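Local coordinates for protein fucose-binding lectin (Kordia periserrulae, PDB 6HTN) that binds fucose-type sugars as a beta-propeller lectin, holding methyl alpha-L-fucopyranoside in pockets lined by residues of neighbouring blades, at residues A48-G53 / S100-T105. Sequence-based numbering, arbitrary orientation.
Sequences AISGAG and STPDAT
The peptide plane joining G51 to A52 is covered on one face by the methyl of T101: CG2 sits almost straight above the carbonyl carbon, 3.4 Å from G51 C. At the oxygen edge of the same plane, S50 OG donates to G51 O over 2.7 Å, in the carbonyl plane and on a lone pair. P102 CD lies near the same oxygen edge, 4.3 Å from G51 O and at a similar distance from S50 OG. T101 reaches the loop with both branches: chi1 of -64° sets CG2 anti to its backbone N, over the peptide, and turns OG1 to the G51 N-H. That hydrogen bond is weak, with G51 N 3.4 Å from T101 OG1 and an N-H...O angle of 126°; S50 CB packs beside the same hydroxyl. S50 OG is gripped twice, since I71 N also bonds to it, tying the loop to strand 64-71. Further along, the P102 carbonyl faces the bare backbone of G53, and a CA-H...O contact brings G53 CA to 3.3 Å from P102 O. The absence of a side chain at G53 permits this closeness, and no conventional backbone hydrogen bond crosses between 48-53 and 100-105. Each segment instead pairs within its own sheet, G53 with Y69 and D103 with Y119, while D103 OD2 also bonds G2 N of the second subunit. The contact thus joins the entries to the first strands, 53-58 and 103-108, of two successive four-stranded antiparallel sheets, as expected for adjacent blades of a beta-propeller.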
loop_
_atom_site.group_PDB
_atom_site.type_symbol
_atom_site.label_atom_id
_atom_site.label_comp_id
_atom_site.label_asym_id
_atom_site.label_seq_id
_atom_site.Cartn_x
_atom_site.Cartn_y
_atom_site.Cartn_z
ATOM N N ALA A 48 -10.711 -10.555 -3.533
ATOM C CA ALA A 48 -10.595 -9.081 -3.464
ATOM C C ALA A 48 -9.126 -8.716 -3.623
ATOM O O ALA A 48 -8.253 -9.633 -3.638
ATOM C CB ALA A 48 -11.160 -8.588 -2.161
ATOM N N ILE A 49 -8.839 -7.436 -3.727
ATOM C CA ILE A 49 -7.445 -6.937 -3.876
ATOM C C ILE A 49 -7.139 -5.880 -2.814
ATOM O O ILE A 49 -6.067 -5.249 -2.863
ATOM C CB ILE A 49 -7.188 -6.389 -5.282
ATOM C CG1 ILE A 49 -8.005 -5.122 -5.603
ATOM C CG2 ILE A 49 -7.408 -7.493 -6.310
ATOM C CD1 ILE A 49 -7.690 -4.529 -6.945
ATOM N N SER A 50 -8.038 -5.693 -1.862
ATOM C CA SER A 50 -7.796 -4.842 -0.686
ATOM C C SER A 50 -8.278 -5.574 0.560
ATOM O O SER A 50 -8.965 -6.576 0.438
ATOM C CB SER A 50 -8.479 -3.501 -0.839
ATOM O OG SER A 50 -9.887 -3.667 -0.628
ATOM N N GLY A 51 -7.992 -4.933 1.681
ATOM C CA GLY A 51 -8.687 -5.274 2.923
ATOM C C GLY A 51 -10.134 -4.875 2.840
ATOM O O GLY A 51 -10.629 -4.384 1.832
ATOM N N ALA A 52 -10.851 -5.077 3.931
ATOM C CA ALA A 52 -12.295 -4.853 3.956
ATOM C C ALA A 52 -12.632 -3.919 5.113
ATOM O O ALA A 52 -12.017 -3.990 6.179
ATOM C CB ALA A 52 -12.979 -6.172 4.062
ATOM N N GLY A 53 -13.504 -2.995 4.851
ATOM C CA GLY A 53 -14.152 -2.217 5.912
ATOM C C GLY A 53 -15.464 -2.890 6.256
ATOM O O GLY A 53 -16.045 -3.553 5.389
ATOM N N SER A 100 -8.496 2.421 -2.504
ATOM C CA SER A 100 -8.128 2.338 -1.087
ATOM C C SER A 100 -9.085 1.343 -0.416
ATOM O O SER A 100 -10.153 1.195 -0.908
ATOM C CB SER A 100 -8.090 3.728 -0.449
ATOM O OG SER A 100 -9.396 4.337 -0.435
ATOM N N THR A 101 -8.672 0.751 0.680
ATOM C CA THR A 101 -9.512 -0.126 1.506
ATOM C C THR A 101 -10.649 0.742 2.003
ATOM O O THR A 101 -10.394 1.694 2.730
ATOM C CB THR A 101 -8.766 -0.763 2.663
ATOM O OG1 THR A 101 -7.746 -1.619 2.138
ATOM C CG2 THR A 101 -9.694 -1.546 3.562
ATOM N N PRO A 102 -11.914 0.424 1.676
ATOM C CA PRO A 102 -12.996 1.331 2.060
ATOM C C PRO A 102 -13.204 1.351 3.558
ATOM O O PRO A 102 -12.964 0.341 4.276
ATOM C CB PRO A 102 -14.228 0.731 1.387
ATOM C CG PRO A 102 -13.676 -0.066 0.217
ATOM C CD PRO A 102 -12.374 -0.591 0.711
ATOM N N ASP A 103 -13.632 2.513 4.039
ATOM C CA ASP A 103 -14.151 2.671 5.404
ATOM C C ASP A 103 -15.674 2.700 5.337
ATOM O O ASP A 103 -16.226 3.172 4.343
ATOM C CB ASP A 103 -13.695 4.000 6.022
ATOM C CG ASP A 103 -12.228 3.988 6.434
ATOM O OD1 ASP A 103 -11.770 2.971 6.987
ATOM O OD2 ASP A 103 -11.534 5.028 6.149
ATOM N N ALA A 104 -16.310 2.249 6.394
ATOM C CA ALA A 104 -17.787 2.265 6.424
ATOM C C ALA A 104 -18.277 2.517 7.840
ATOM O O ALA A 104 -17.630 2.125 8.811
ATOM C CB ALA A 104 -18.357 0.971 5.934
ATOM N N THR A 105 -19.407 3.230 7.932
ATOM C CA THR A 105 -20.116 3.399 9.214
ATOM C C THR A 105 -21.622 3.375 8.898
ATOM O O THR A 105 -22.011 3.496 7.731
ATOM C CB THR A 105 -19.663 4.654 9.965
ATOM O OG1 THR A 105 -20.185 4.617 11.303
ATOM C CG2 THR A 105 -20.115 5.910 9.268
#